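Local structure of putative uncharacterized protein (Archaeoglobus fulgidus, 3VU0) at residues Val34-Trp37 and Trp43-Tyr46; Asp63-Phe68 and Ile106-Ile111. The protein is the C-terminal globular domain of AglB, an archaeal member of the oligosaccharyltransferase family, built as a compact mix of helices and a four-stranded sheet. All blocks are in the same frame, centred on the assembly; numbering follows the deposited sequence.

Overall arrangement
Both contacts are buried and apolar, yet they join different elements. Contact 1 is local: strand 33-35 and the short helix 41-46 that soon follows it meet through one isoleucine. Contact 2 joins parts distant in sequence, crossing helix 61-69 with helix 105-112 around an alanine. Their centres lie about 15 Å apart, and segment 34-37 bridges them, because L35 packs on F67 while W37 lies against I108 and I111. The chemistry differs mainly in its surroundings. In contact 1 a serine hydroxyl, bonded to the sheet, borders the apolar patch; in contact 2 a methyl group also meets a backbone carbonyl at a helix crossing.

Contact 1: Val34-Trp37 and Trp43-Tyr46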
ATOM      1  N   VAL A  34       1.101   3.524  -9.998  1.00 14.85           N
ATOM      2  CA  VAL A  34       0.248   2.980  -8.958  1.00 13.41           C
ATOM      3  C   VAL A  34       1.181   2.502  -7.852  1.00 13.45           C
ATOM      4  O   VAL A  34       2.095   1.718  -8.106  1.00 14.12           O
ATOM      5  CB  VAL A  34      -0.568   1.790  -9.484  1.00 12.58           C
ATOM      6  CG1 VAL A  34      -1.382   1.179  -8.349  1.00 13.63           C
ATOM      7  CG2 VAL A  34      -1.479   2.252 -10.619  1.00 13.85           C
ATOM      8  N   LEU A  35       0.959   2.976  -6.631  1.00 12.97           N
ATOM      9  CA  LEU A  35       1.809   2.578  -5.515  1.00 14.04           C
ATOM     10  C   LEU A  35       1.183   1.460  -4.692  1.00 13.95           C
ATOM     11  O   LEU A  35       0.006   1.514  -4.332  1.00 13.19           O
ATOM     12  CB  LEU A  35       2.110   3.788  -4.617  1.00 13.79           C
ATOM     13  CG  LEU A  35       3.139   3.621  -3.486  1.00 16.15           C
ATOM     14  CD1 LEU A  35       3.587   4.989  -2.991  1.00 14.80           C
ATOM     15  CD2 LEU A  35       2.545   2.804  -2.345  1.00 16.88           C
ATOM     16  N   SER A  36       1.982   0.436  -4.419  1.00 14.27           N
ATOM     17  CA  SER A  36       1.552  -0.705  -3.616  1.00 15.02           C
ATOM     18  C   SER A  36       2.817  -1.377  -3.110  1.00 15.34           C
ATOM     19  O   SER A  36       3.921  -0.885  -3.356  1.00 15.88           O
ATOM     20  CB  SER A  36       0.751  -1.695  -4.460  1.00 15.13           C
ATOM     21  OG  SER A  36       0.121  -2.659  -3.632  1.00 16.25           O
ATOM     22  N   TRP A  37       2.668  -2.493  -2.404  1.00 14.48           N
ATOM     23  CA  TRP A  37       3.835  -3.215  -1.906  1.00 13.72           C
ATOM     24  C   TRP A  37       4.467  -3.911  -3.115  1.00 14.54           C
ATOM     25  O   TRP A  37       3.762  -4.311  -4.041  1.00 14.17           O
ATOM     26  CB  TRP A  37       3.413  -4.242  -0.854  1.00 14.48           C
ATOM     27  CG  TRP A  37       4.569  -4.854  -0.102  1.00 14.23           C
ATOM     28  CD1 TRP A  37       4.695  -6.161   0.264  1.00 14.76           C
ATOM     29  CD2 TRP A  37       5.739  -4.184   0.387  1.00 13.71           C
ATOM     30  NE1 TRP A  37       5.870  -6.349   0.947  1.00 14.58           N
ATOM     31  CE2 TRP A  37       6.530  -5.155   1.040  1.00 16.57           C
ATOM     32  CE3 TRP A  37       6.195  -2.860   0.341  1.00 14.06           C
ATOM     33  CZ2 TRP A  37       7.759  -4.843   1.645  1.00 18.16           C
ATOM     34  CZ3 TRP A  37       7.419  -2.550   0.943  1.00 16.25           C
ATOM     35  CH2 TRP A  37       8.182  -3.537   1.585  1.00 16.09           C
ATOM     36  N   TRP A  43       1.791  -8.056 -10.947  1.00 18.09           N
ATOM     37  CA  TRP A  43       0.377  -8.247 -11.242  1.00 18.32           C
ATOM     38  C   TRP A  43      -0.218  -6.964 -11.807  1.00 18.23           C
ATOM     39  O   TRP A  43      -0.924  -6.975 -12.819  1.00 17.18           O
ATOM     40  CB  TRP A  43      -0.396  -8.637  -9.979  1.00 17.81           C
ATOM     41  CG  TRP A  43      -0.302 -10.084  -9.603  1.00 19.27           C
ATOM     42  CD1 TRP A  43       0.166 -11.110 -10.377  1.00 19.49           C
ATOM     43  CD2 TRP A  43      -0.760 -10.679  -8.383  1.00 20.88           C
ATOM     44  NE1 TRP A  43       0.023 -12.306  -9.716  1.00 19.62           N
ATOM     45  CE2 TRP A  43      -0.545 -12.071  -8.489  1.00 21.05           C
ATOM     46  CE3 TRP A  43      -1.336 -10.170  -7.208  1.00 22.04           C
ATOM     47  CZ2 TRP A  43      -0.886 -12.962  -7.466  1.00 21.27           C
ATOM     48  CZ3 TRP A  43      -1.675 -11.054  -6.190  1.00 22.98           C
ATOM     49  CH2 TRP A  43      -1.448 -12.440  -6.328  1.00 23.56           C
ATOM     50  N   ILE A  44       0.065  -5.856 -11.137  1.00 16.96           N
ATOM     51  CA  ILE A  44      -0.452  -4.569 -11.558  1.00 18.18           C
ATOM     52  C   ILE A  44       0.126  -4.163 -12.909  1.00 20.43           C
ATOM     53  O   ILE A  44      -0.600  -3.695 -13.791  1.00 19.31           O
ATOM     54  CB  ILE A  44      -0.132  -3.500 -10.501  1.00 17.45           C
ATOM     55  CG1 ILE A  44      -0.835  -3.866  -9.190  1.00 16.70           C
ATOM     56  CG2 ILE A  44      -0.576  -2.123 -10.984  1.00 18.13           C
ATOM     57  CD1 ILE A  44      -0.486  -2.959  -8.025  1.00 19.04           C
ATOM     58  N   LEU A  45       1.429  -4.366 -13.071  1.00 20.87           N
ATOM     59  CA  LEU A  45       2.111  -4.011 -14.310  1.00 24.43           C
ATOM     60  C   LEU A  45       1.713  -4.887 -15.500  1.00 24.71           C
ATOM     61  O   LEU A  45       1.415  -4.376 -16.580  1.00 26.38           O
ATOM     62  CB  LEU A  45       3.630  -4.097 -14.116  1.00 25.15           C
ATOM     63  CG  LEU A  45       4.534  -2.992 -14.683  1.00 25.75           C
ATOM     64  CD1 LEU A  45       5.878  -3.609 -15.035  1.00 26.77           C
ATOM     65  CD2 LEU A  45       3.925  -2.353 -15.923  1.00 26.27           C
ATOM     66  N   TYR A  46       1.696  -6.201 -15.304  1.00 24.93           N
ATOM     67  CA  TYR A  46       1.380  -7.117 -16.399  1.00 25.92           C
ATOM     68  C   TYR A  46      -0.065  -7.573 -16.552  1.00 24.97           C
ATOM     69  O   TYR A  46      -0.473  -7.960 -17.645  1.00 25.44           O
ATOM     70  CB  TYR A  46       2.310  -8.335 -16.324  1.00 27.40           C
ATOM     71  CG  TYR A  46       3.766  -7.939 -16.438  1.00 30.80           C
ATOM     72  CD1 TYR A  46       4.247  -7.318 -17.589  1.00 31.47           C
ATOM     73  CD2 TYR A  46       4.648  -8.128 -15.375  1.00 32.49           C
ATOM     74  CE1 TYR A  46       5.569  -6.889 -17.678  1.00 33.26           C
ATOM     75  CE2 TYR A  46       5.972  -7.702 -15.454  1.00 33.46           C
ATOM     76  CZ  TYR A  46       6.424  -7.083 -16.606  1.00 34.04           C
ATOM     77  OH  TYR A  46       7.726  -6.646 -16.683  1.00 34.47           O
TER
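V34, on an edge strand of the sheet, faces I44 on the short helix that follows, and their CA atoms, 8.0 Å apart, are the closest such pair across the two segments. I44 supplies the whole helical side of the contact, and its two branches divide the work. The methyl CG2 rests against V34, with 4.2 Å between I44 CG2 and V34 CB. The other branch runs out nearly straight (chi2 174°) and carries I44 CD1 to 4.0 Å from S36 CB.

V34 and S36 turn to the same side of the chain, as alternate residues in extended backbone do, so a single isoleucine can span both. With V34 CG1 anti to the backbone N (chi1 176°), that methyl lies beside both ends of the isoleucine, 4.3 Å from I44 CG2. S36 meets I44 through its methylene group, while its hydroxyl oxygen makes a hydrogen bond to V89 O on the adjoining strand 85-91. The buried polar atom is thus satisfied within the sheet, and no hydrogen bond crosses to the helix. M14 of helix 5-17 touches both V34 and I44, extending the apolar layer.

L35 points the other way, onto F67 and F68 of helix 61-69, so this edge of the sheet has helices on both faces. The arrangement is a strand, a short connection and a helix folded back on the strand, within a layered alpha/beta domain; W37 begins a W-W-D-Y-G sequence that runs through the connection into the start of helix 41-46, the WWDXG signature of the AglB and STT3 family.

Contact 2: Asp63-Phe68 and Ile106-Ile111; sequences DAAKFF and IPIMQI
A65 sets its methyl against the backbone of I108, and the other contacts gather round that meeting. The two helical segments cross at 107° between their N-to-C directions, with the axes 8.6 Å apart at the closest point. At the crossing, A65 CA and I108 CA are separated by 5.4 Å, a close approach that brings a side chain onto main-chain atoms: A65 CB lies 3.6 Å from I108 O. It comes in well off the line of the carbonyl bond, as the angle of about 132° at the oxygen shows.

The I108 side chain runs across the interface rather than straight at the opposite helix. Its CG2, anti to the backbone N, is directed over the A65 backbone and lies 4.1 Å from A65 CA. The same methyl also lies 4.4 Å from F68 CB, three residues further along that helix. The longer branch is extended (chi2 -177°) and brings I108 CD1 obliquely up to the F68 ring. One turn further along, I111 brings its CG2 to 4.2 Å from A65 CB. The methyl of A65 therefore sits between two residues three apart on the facing helix, while I108 spans A65 and F68.

W37 continues the apolar cluster beside I108 and I111, and F68 also packs on L35 and L133. No hydrogen bond or salt bridge joins the segments; backbone bonds such as F68 N to A64 O and I111 N to P107 O remain inside each helix. The pairing thus probably rests on dispersion and burial of apolar surface, which would set no strict direction on it as hydrogen bonds would.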
ATOM      1  N   ASP A  63      10.583   3.210  -1.366  1.00 22.40           N
ATOM      2  CA  ASP A  63       9.688   4.361  -1.470  1.00 22.26           C
ATOM      3  C   ASP A  63       8.306   3.959  -0.958  1.00 20.23           C
ATOM      4  O   ASP A  63       7.646   4.717  -0.248  1.00 19.67           O
ATOM      5  CB  ASP A  63       9.568   4.823  -2.927  1.00 23.60           C
ATOM      6  CG  ASP A  63      10.737   5.685  -3.369  1.00 26.09           C
ATOM      7  OD1 ASP A  63      10.894   5.886  -4.590  1.00 28.18           O
ATOM      8  OD2 ASP A  63      11.487   6.174  -2.500  1.00 28.29           O
ATOM      9  N   ALA A  64       7.874   2.761  -1.336  1.00 16.74           N
ATOM     10  CA  ALA A  64       6.574   2.250  -0.919  1.00 17.28           C
ATOM     11  C   ALA A  64       6.540   2.054   0.593  1.00 15.88           C
ATOM     12  O   ALA A  64       5.534   2.349   1.238  1.00 16.54           O
ATOM     13  CB  ALA A  64       6.280   0.930  -1.624  1.00 16.16           C
ATOM     14  N   ALA A  65       7.639   1.555   1.151  1.00 16.13           N
ATOM     15  CA  ALA A  65       7.727   1.322   2.590  1.00 17.73           C
ATOM     16  C   ALA A  65       7.676   2.634   3.363  1.00 16.42           C
ATOM     17  O   ALA A  65       7.007   2.731   4.391  1.00 16.08           O
ATOM     18  CB  ALA A  65       9.007   0.565   2.922  1.00 18.55           C
ATOM     19  N   LYS A  66       8.388   3.646   2.866  1.00 16.51           N
ATOM     20  CA  LYS A  66       8.404   4.952   3.520  1.00 17.36           C
ATOM     21  C   LYS A  66       7.007   5.557   3.479  1.00 17.15           C
ATOM     22  O   LYS A  66       6.566   6.199   4.432  1.00 17.29           O
ATOM     23  CB  LYS A  66       9.404   5.882   2.823  1.00 18.34           C
ATOM     24  N   PHE A  67       6.310   5.350   2.367  1.00 16.52           N
ATOM     25  CA  PHE A  67       4.953   5.866   2.218  1.00 15.74           C
ATOM     26  C   PHE A  67       3.998   5.188   3.205  1.00 15.27           C
ATOM     27  O   PHE A  67       3.243   5.858   3.909  1.00 15.10           O
ATOM     28  CB  PHE A  67       4.448   5.632   0.796  1.00 14.11           C
ATOM     29  CG  PHE A  67       3.005   6.013   0.591  1.00 13.90           C
ATOM     30  CD1 PHE A  67       2.650   7.326   0.303  1.00 13.03           C
ATOM     31  CD2 PHE A  67       1.997   5.056   0.710  1.00 15.70           C
ATOM     32  CE1 PHE A  67       1.314   7.689   0.134  1.00 16.68           C
ATOM     33  CE2 PHE A  67       0.653   5.403   0.544  1.00 14.90           C
ATOM     34  CZ  PHE A  67       0.308   6.724   0.256  1.00 17.32           C
ATOM     35  N   PHE A  68       4.037   3.860   3.256  1.00 14.28           N
ATOM     36  CA  PHE A  68       3.145   3.124   4.144  1.00 15.06           C
ATOM     37  C   PHE A  68       3.415   3.330   5.631  1.00 14.44           C
ATOM     38  O   PHE A  68       2.486   3.294   6.438  1.00 13.99           O
ATOM     39  CB  PHE A  68       3.172   1.628   3.824  1.00 12.43           C
ATOM     40  CG  PHE A  68       2.405   1.255   2.578  1.00 14.14           C
ATOM     41  CD1 PHE A  68       1.122   1.755   2.356  1.00 13.49           C
ATOM     42  CD2 PHE A  68       2.951   0.379   1.648  1.00 13.02           C
ATOM     43  CE1 PHE A  68       0.397   1.387   1.224  1.00 14.60           C
ATOM     44  CE2 PHE A  68       2.233   0.003   0.513  1.00 15.95           C
ATOM     45  CZ  PHE A  68       0.955   0.509   0.302  1.00 13.04           C
ATOM     46  N   ILE A 106       5.744  -6.250   9.003  1.00 12.53           N
ATOM     47  CA  ILE A 106       7.075  -6.448   9.574  1.00 13.59           C
ATOM     48  C   ILE A 106       8.152  -6.193   8.515  1.00 13.96           C
ATOM     49  O   ILE A 106       9.033  -5.362   8.716  1.00 14.56           O
ATOM     50  CB  ILE A 106       7.219  -7.870  10.180  1.00 14.97           C
ATOM     51  CG1 ILE A 106       6.226  -8.043  11.336  1.00 16.82           C
ATOM     52  CG2 ILE A 106       8.642  -8.089  10.699  1.00 17.18           C
ATOM     53  CD1 ILE A 106       6.400  -7.037  12.461  1.00 17.27           C
ATOM     54  N   PRO A 107       8.100  -6.902   7.374  1.00 14.94           N
ATOM     55  CA  PRO A 107       9.132  -6.636   6.368  1.00 14.13           C
ATOM     56  C   PRO A 107       9.043  -5.198   5.853  1.00 15.82           C
ATOM     57  O   PRO A 107      10.056  -4.597   5.479  1.00 16.46           O
ATOM     58  CB  PRO A 107       8.850  -7.682   5.283  1.00 14.85           C
ATOM     59  CG  PRO A 107       7.397  -8.009   5.464  1.00 17.65           C
ATOM     60  CD  PRO A 107       7.244  -8.031   6.970  1.00 16.12           C
ATOM     61  N   ILE A 108       7.833  -4.643   5.837  1.00 12.65           N
ATOM     62  CA  ILE A 108       7.655  -3.261   5.394  1.00 13.93           C
ATOM     63  C   ILE A 108       8.445  -2.366   6.352  1.00 13.04           C
ATOM     64  O   ILE A 108       9.169  -1.470   5.930  1.00 13.77           O
ATOM     65  CB  ILE A 108       6.165  -2.844   5.411  1.00 13.01           C
ATOM     66  CG1 ILE A 108       5.412  -3.564   4.287  1.00 13.39           C
ATOM     67  CG2 ILE A 108       6.034  -1.335   5.254  1.00 13.48           C
ATOM     68  CD1 ILE A 108       3.939  -3.166   4.178  1.00 14.10           C
HETATM   69  N   MSE A 109       8.300  -2.619   7.647  1.00 13.87           N
HETATM   70  CA  MSE A 109       9.027  -1.846   8.647  1.00 14.85           C
HETATM   71  C   MSE A 109      10.532  -2.027   8.484  1.00 15.57           C
HETATM   72  O   MSE A 109      11.288  -1.059   8.514  1.00 15.91           O
HETATM   73  CB  MSE A 109       8.627  -2.271  10.061  1.00 17.62           C
HETATM   74  CG  MSE A 109       7.265  -1.793  10.493  1.00 21.90           C
HETATM   75 SE   MSE A 109       6.989  -2.144  12.367  1.00 36.56          SE
HETATM   76  CE  MSE A 109       8.197  -0.819  13.100  1.00 24.55           C
ATOM     77  N   GLN A 110      10.969  -3.271   8.319  1.00 15.18           N
ATOM     78  CA  GLN A 110      12.396  -3.543   8.169  1.00 17.51           C
ATOM     79  C   GLN A 110      12.989  -2.788   6.983  1.00 18.06           C
ATOM     80  O   GLN A 110      14.065  -2.202   7.088  1.00 18.32           O
ATOM     81  CB  GLN A 110      12.635  -5.043   8.004  1.00 15.60           C
ATOM     82  CG  GLN A 110      12.115  -5.859   9.167  1.00 19.80           C
ATOM     83  CD  GLN A 110      12.216  -7.349   8.928  1.00 20.44           C
ATOM     84  OE1 GLN A 110      11.801  -7.849   7.883  1.00 19.38           O
ATOM     85  NE2 GLN A 110      12.758  -8.070   9.900  1.00 21.32           N
ATOM     86  N   ILE A 111      12.282  -2.790   5.859  1.00 18.51           N
ATOM     87  CA  ILE A 111      12.766  -2.103   4.668  1.00 20.56           C
ATOM     88  C   ILE A 111      12.719  -0.591   4.858  1.00 20.55           C
ATOM     89  O   ILE A 111      13.470   0.151   4.221  1.00 20.10           O
ATOM     90  CB  ILE A 111      11.946  -2.525   3.433  1.00 21.84           C
ATOM     91  CG1 ILE A 111      12.081  -4.037   3.242  1.00 25.16           C
ATOM     92  CG2 ILE A 111      12.449  -1.808   2.191  1.00 23.85           C
ATOM     93  CD1 ILE A 111      11.146  -4.617   2.219  1.00 27.69           C
TER